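Local coordinates for probable secreted solute-binding lipoprotein (Streptomyces coelicolor, PDB 3I3V) that probably serves as the extracytoplasmic solute-binding lipoprotein of a membrane transport system, capturing a ligand for uptake into the cell, at residues A275-L287 with S349-V361. Numbering follows the deposited sequence.
Sequences AHDGPTVIRAYTL and SEVSQVLLPDVYV
V354 sends its two methyls to different neighbours on the 275-287 segment. With chi1 at -65°, CG1 lies beside the backbone N and presses on T280. That contact, V354 CG1 to T280 CB, is 3.4 Å, tighter than usual for carbons. V354 CG2 reaches I282 CG1 at 3.7 Å. The same CG1 sits over one face of the H276 imidazole, toward its rim, in a CH-pi contact 4.1 Å from the ring centroid, while the ring's NE2 is held by the backbone oxygen of Q183. T280 OG1 is hydrogen-bonded to Q180 NE2 of helix 172-182. Strands 280-284 and 352-354 pair in parallel: S352 N donates to P279 O, V281 N to S352 O and V354 N to V281 O, with R283 N to V354 O a weak fourth bond. Strand 280-284 also pairs antiparallel with 122-131, so 352-354 extends a mixed sheet in one lobe of the periplasmic-binding-protein fold, the two-lobed architecture of this family. On the face carrying V281, the Q353 chain runs extended beyond CG and lies obliquely across R283, whose CD comes 3.5 Å from Q353 CG. The amide stands 77° from the Y285 ring, and OE1 approaches near the ring plane to accept from Y285 OH at 2.9 Å, though the position of that hydroxyl is less certain. A water lies 3.1 Å from Q353 OE1 and 2.7 Å from R283 O. A leucine in place of Q353 would probably take away the amide oxygen that the tyrosine hydroxyl appears to use and that the water contacts. Past the paired strands, L356 packs CD2 on A284 CB at 3.6 Å, and V359 CG2 approaches T286 OG1.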
loop_
_atom_site.group_PDB
_atom_site.type_symbol
_atom_site.label_atom_id
_atom_site.label_comp_id
_atom_site.label_asym_id
_atom_site.label_seq_id
_atom_site.Cartn_x
_atom_site.Cartn_y
_atom_site.Cartn_z
ATOM N N ALA C 275 10.230 -2.589 61.691
ATOM C CA ALA C 275 10.567 -1.762 60.540
ATOM C C ALA C 275 10.198 -2.441 59.224
ATOM O O ALA C 275 10.685 -2.057 58.166
ATOM C CB ALA C 275 12.052 -1.427 60.550
ATOM N N HIS C 276 9.334 -3.447 59.284
ATOM C CA HIS C 276 8.916 -4.169 58.079
ATOM C C HIS C 276 7.441 -4.517 58.169
ATOM O O HIS C 276 6.913 -4.696 59.266
ATOM C CB HIS C 276 9.697 -5.478 57.936
ATOM C CG HIS C 276 11.168 -5.337 58.152
ATOM N ND1 HIS C 276 12.023 -4.874 57.178
ATOM C CD2 HIS C 276 11.932 -5.582 59.241
ATOM C CE1 HIS C 276 13.253 -4.840 57.656
ATOM N NE2 HIS C 276 13.224 -5.263 58.906
ATOM N N ASP C 277 6.771 -4.620 57.025
ATOM C CA ASP C 277 5.365 -4.995 57.043
ATOM C C ASP C 277 5.323 -6.433 57.557
ATOM O O ASP C 277 4.279 -6.901 57.997
ATOM C CB ASP C 277 4.758 -4.911 55.641
ATOM C CG ASP C 277 4.937 -3.542 55.008
ATOM O OD1 ASP C 277 4.914 -2.533 55.746
ATOM O OD2 ASP C 277 5.091 -3.473 53.765
ATOM N N GLY C 278 6.487 -7.094 57.491
ATOM C CA GLY C 278 6.698 -8.467 57.954
ATOM C C GLY C 278 5.561 -9.468 57.880
ATOM O O GLY C 278 4.478 -9.127 57.418
ATOM N N PRO C 279 5.754 -10.714 58.349
ATOM C CA PRO C 279 6.951 -11.347 58.911
ATOM C C PRO C 279 8.152 -11.372 57.971
ATOM O O PRO C 279 8.003 -11.377 56.742
ATOM C CB PRO C 279 6.456 -12.746 59.267
ATOM C CG PRO C 279 5.022 -12.508 59.597
ATOM C CD PRO C 279 4.599 -11.614 58.469
ATOM N N THR C 280 9.340 -11.434 58.558
ATOM C CA THR C 280 10.584 -11.404 57.800
ATOM C C THR C 280 11.198 -12.730 57.382
ATOM O O THR C 280 11.101 -13.731 58.088
ATOM C CB THR C 280 11.674 -10.645 58.590
ATOM O OG1 THR C 280 12.058 -11.425 59.729
ATOM C CG2 THR C 280 11.157 -9.297 59.079
ATOM N N VAL C 281 11.841 -12.711 56.218
ATOM C CA VAL C 281 12.553 -13.869 55.695
ATOM C C VAL C 281 13.852 -13.326 55.096
ATOM O O VAL C 281 13.875 -12.227 54.552
ATOM C CB VAL C 281 11.763 -14.615 54.574
ATOM C CG1 VAL C 281 10.360 -14.950 55.053
ATOM C CG2 VAL C 281 11.721 -13.785 53.305
ATOM N N ILE C 282 14.935 -14.087 55.214
ATOM C CA ILE C 282 16.223 -13.676 54.658
ATOM C C ILE C 282 16.285 -13.981 53.163
ATOM O O ILE C 282 15.853 -15.040 52.721
ATOM C CB ILE C 282 17.415 -14.419 55.331
ATOM C CG1 ILE C 282 17.594 -13.947 56.769
ATOM C CG2 ILE C 282 18.705 -14.190 54.541
ATOM C CD1 ILE C 282 18.735 -14.652 57.500
ATOM N N ARG C 283 16.808 -13.039 52.392
ATOM C CA ARG C 283 16.983 -13.232 50.962
ATOM C C ARG C 283 18.304 -12.582 50.567
ATOM O O ARG C 283 18.566 -11.429 50.918
ATOM C CB ARG C 283 15.829 -12.615 50.157
ATOM C CG ARG C 283 14.506 -13.378 50.270
ATOM C CD ARG C 283 13.423 -12.823 49.338
ATOM N NE ARG C 283 13.611 -13.196 47.931
ATOM C CZ ARG C 283 12.906 -12.686 46.918
ATOM N NH1 ARG C 283 11.967 -11.777 47.147
ATOM N NH2 ARG C 283 13.138 -13.083 45.669
ATOM N N ALA C 284 19.140 -13.342 49.866
ATOM C CA ALA C 284 20.436 -12.866 49.394
ATOM C C ALA C 284 20.476 -13.194 47.902
ATOM O O ALA C 284 19.990 -14.248 47.480
ATOM C CB ALA C 284 21.566 -13.581 50.135
ATOM N N TYR C 285 21.043 -12.294 47.104
ATOM C CA TYR C 285 21.108 -12.494 45.665
ATOM C C TYR C 285 22.544 -12.540 45.178
ATOM O O TYR C 285 22.798 -12.392 43.981
ATOM C CB TYR C 285 20.385 -11.354 44.955
ATOM C CG TYR C 285 18.951 -11.166 45.396
ATOM C CD1 TYR C 285 17.948 -12.040 44.972
ATOM C CD2 TYR C 285 18.602 -10.136 46.267
ATOM C CE1 TYR C 285 16.630 -11.896 45.407
ATOM C CE2 TYR C 285 17.289 -9.982 46.707
ATOM C CZ TYR C 285 16.309 -10.870 46.276
ATOM O OH TYR C 285 15.023 -10.748 46.751
ATOM N N THR C 286 23.489 -12.752 46.090
ATOM C CA THR C 286 24.884 -12.765 45.687
ATOM C C THR C 286 25.625 -14.081 45.778
ATOM O O THR C 286 26.815 -14.117 46.092
ATOM C CB THR C 286 25.693 -11.667 46.417
ATOM O OG1 THR C 286 25.470 -11.751 47.832
ATOM C CG2 THR C 286 25.291 -10.290 45.897
ATOM N N LEU C 287 24.909 -15.167 45.510
ATOM C CA LEU C 287 25.523 -16.486 45.464
ATOM C C LEU C 287 26.093 -16.518 44.040
ATOM O O LEU C 287 25.974 -15.527 43.305
ATOM C CB LEU C 287 24.479 -17.583 45.670
ATOM C CG LEU C 287 24.200 -17.905 47.145
ATOM C CD1 LEU C 287 23.659 -16.675 47.849
ATOM C CD2 LEU C 287 23.217 -19.064 47.248
ATOM N N SER C 349 4.170 -10.583 49.186
ATOM C CA SER C 349 4.273 -9.397 50.024
ATOM C C SER C 349 3.900 -9.665 51.474
ATOM O O SER C 349 4.150 -8.825 52.340
ATOM C CB SER C 349 3.377 -8.284 49.474
ATOM O OG SER C 349 2.004 -8.597 49.653
ATOM N N GLU C 350 3.300 -10.823 51.743
ATOM C CA GLU C 350 2.903 -11.153 53.112
ATOM C C GLU C 350 4.126 -11.499 53.945
ATOM O O GLU C 350 4.006 -11.921 55.094
ATOM C CB GLU C 350 1.925 -12.337 53.143
ATOM C CG GLU C 350 1.270 -12.668 51.819
ATOM C CD GLU C 350 2.217 -13.384 50.884
ATOM O OE1 GLU C 350 2.621 -14.527 51.199
ATOM O OE2 GLU C 350 2.561 -12.797 49.839
ATOM N N VAL C 351 5.301 -11.317 53.354
ATOM C CA VAL C 351 6.565 -11.607 54.018
ATOM C C VAL C 351 7.579 -10.529 53.613
ATOM O O VAL C 351 7.670 -10.178 52.439
ATOM C CB VAL C 351 7.047 -13.033 53.621
ATOM C CG1 VAL C 351 8.192 -12.971 52.623
ATOM C CG2 VAL C 351 7.420 -13.810 54.862
ATOM N N SER C 352 8.320 -9.997 54.583
ATOM C CA SER C 352 9.302 -8.948 54.307
ATOM C C SER C 352 10.748 -9.437 54.268
ATOM O O SER C 352 11.167 -10.252 55.090
ATOM C CB SER C 352 9.181 -7.828 55.342
ATOM O OG SER C 352 7.903 -7.219 55.278
ATOM N N GLN C 353 11.508 -8.915 53.310
ATOM C CA GLN C 353 12.910 -9.285 53.137
ATOM C C GLN C 353 13.834 -8.597 54.117
ATOM O O GLN C 353 13.727 -7.388 54.323
ATOM C CB GLN C 353 13.424 -8.890 51.750
ATOM C CG GLN C 353 12.846 -9.592 50.555
ATOM C CD GLN C 353 13.495 -9.103 49.273
ATOM O OE1 GLN C 353 14.721 -9.147 49.128
ATOM N NE2 GLN C 353 12.678 -8.629 48.338
ATOM N N VAL C 354 14.744 -9.362 54.710
ATOM C CA VAL C 354 15.755 -8.786 55.585
ATOM C C VAL C 354 17.086 -9.227 54.989
ATOM O O VAL C 354 17.130 -10.090 54.113
ATOM C CB VAL C 354 15.628 -9.235 57.054
ATOM C CG1 VAL C 354 14.329 -8.702 57.626
ATOM C CG2 VAL C 354 15.707 -10.747 57.164
ATOM N N LEU C 355 18.177 -8.656 55.461
ATOM C CA LEU C 355 19.451 -8.983 54.863
ATOM C C LEU C 355 20.302 -10.109 55.451
ATOM O O LEU C 355 20.168 -10.482 56.623
ATOM C CB LEU C 355 20.248 -7.676 54.740
ATOM C CG LEU C 355 21.679 -7.452 55.196
ATOM C CD1 LEU C 355 22.076 -6.037 54.812
ATOM C CD2 LEU C 355 21.794 -7.631 56.700
ATOM N N LEU C 356 21.143 -10.678 54.585
ATOM C CA LEU C 356 22.081 -11.730 54.955
ATOM C C LEU C 356 23.393 -10.982 55.227
ATOM O O LEU C 356 24.020 -10.466 54.311
ATOM C CB LEU C 356 22.282 -12.717 53.805
ATOM C CG LEU C 356 23.393 -13.739 54.104
ATOM C CD1 LEU C 356 22.997 -14.547 55.317
ATOM C CD2 LEU C 356 23.636 -14.654 52.911
ATOM N N PRO C 357 23.824 -10.927 56.494
ATOM C CA PRO C 357 25.050 -10.233 56.914
ATOM C C PRO C 357 26.380 -10.621 56.260
ATOM O O PRO C 357 27.257 -9.778 56.095
ATOM C CB PRO C 357 25.075 -10.469 58.425
ATOM C CG PRO C 357 23.622 -10.686 58.772
ATOM C CD PRO C 357 23.175 -11.567 57.647
ATOM N N ASP C 358 26.518 -11.890 55.897
ATOM C CA ASP C 358 27.746 -12.432 55.317
ATOM C C ASP C 358 28.669 -11.512 54.520
ATOM O O ASP C 358 29.831 -11.331 54.878
ATOM C CB ASP C 358 27.400 -13.653 54.480
ATOM C CG ASP C 358 26.871 -14.786 55.323
ATOM O OD1 ASP C 358 26.196 -14.496 56.327
ATOM O OD2 ASP C 358 27.120 -15.957 54.982
ATOM N N VAL C 359 28.158 -10.940 53.440
ATOM C CA VAL C 359 28.958 -10.074 52.585
ATOM C C VAL C 359 29.536 -8.857 53.293
ATOM O O VAL C 359 30.606 -8.386 52.927
ATOM C CB VAL C 359 28.129 -9.546 51.386
ATOM C CG1 VAL C 359 29.019 -9.430 50.154
ATOM C CG2 VAL C 359 26.930 -10.450 51.132
ATOM N N TYR C 360 28.833 -8.356 54.305
ATOM C CA TYR C 360 29.259 -7.150 55.013
ATOM C C TYR C 360 30.094 -7.334 56.274
ATOM O O TYR C 360 30.735 -6.389 56.734
ATOM C CB TYR C 360 28.034 -6.297 55.352
ATOM C CG TYR C 360 27.022 -6.218 54.231
ATOM C CD1 TYR C 360 26.021 -7.181 54.105
ATOM C CD2 TYR C 360 27.088 -5.203 53.275
ATOM C CE1 TYR C 360 25.104 -7.138 53.050
ATOM C CE2 TYR C 360 26.180 -5.149 52.214
ATOM C CZ TYR C 360 25.189 -6.121 52.108
ATOM O OH TYR C 360 24.289 -6.067 51.061
ATOM N N VAL C 361 30.085 -8.535 56.834
ATOM C CA VAL C 361 30.844 -8.803 58.043
ATOM C C VAL C 361 32.329 -9.002 57.728
ATOM O O VAL C 361 32.688 -9.913 56.987
ATOM C CB VAL C 361 30.324 -10.075 58.761
ATOM C CG1 VAL C 361 31.190 -10.368 59.970
ATOM C CG2 VAL C 361 28.859 -9.892 59.187
HETATM O O HOH W 1 17.183 -9.090 50.949
#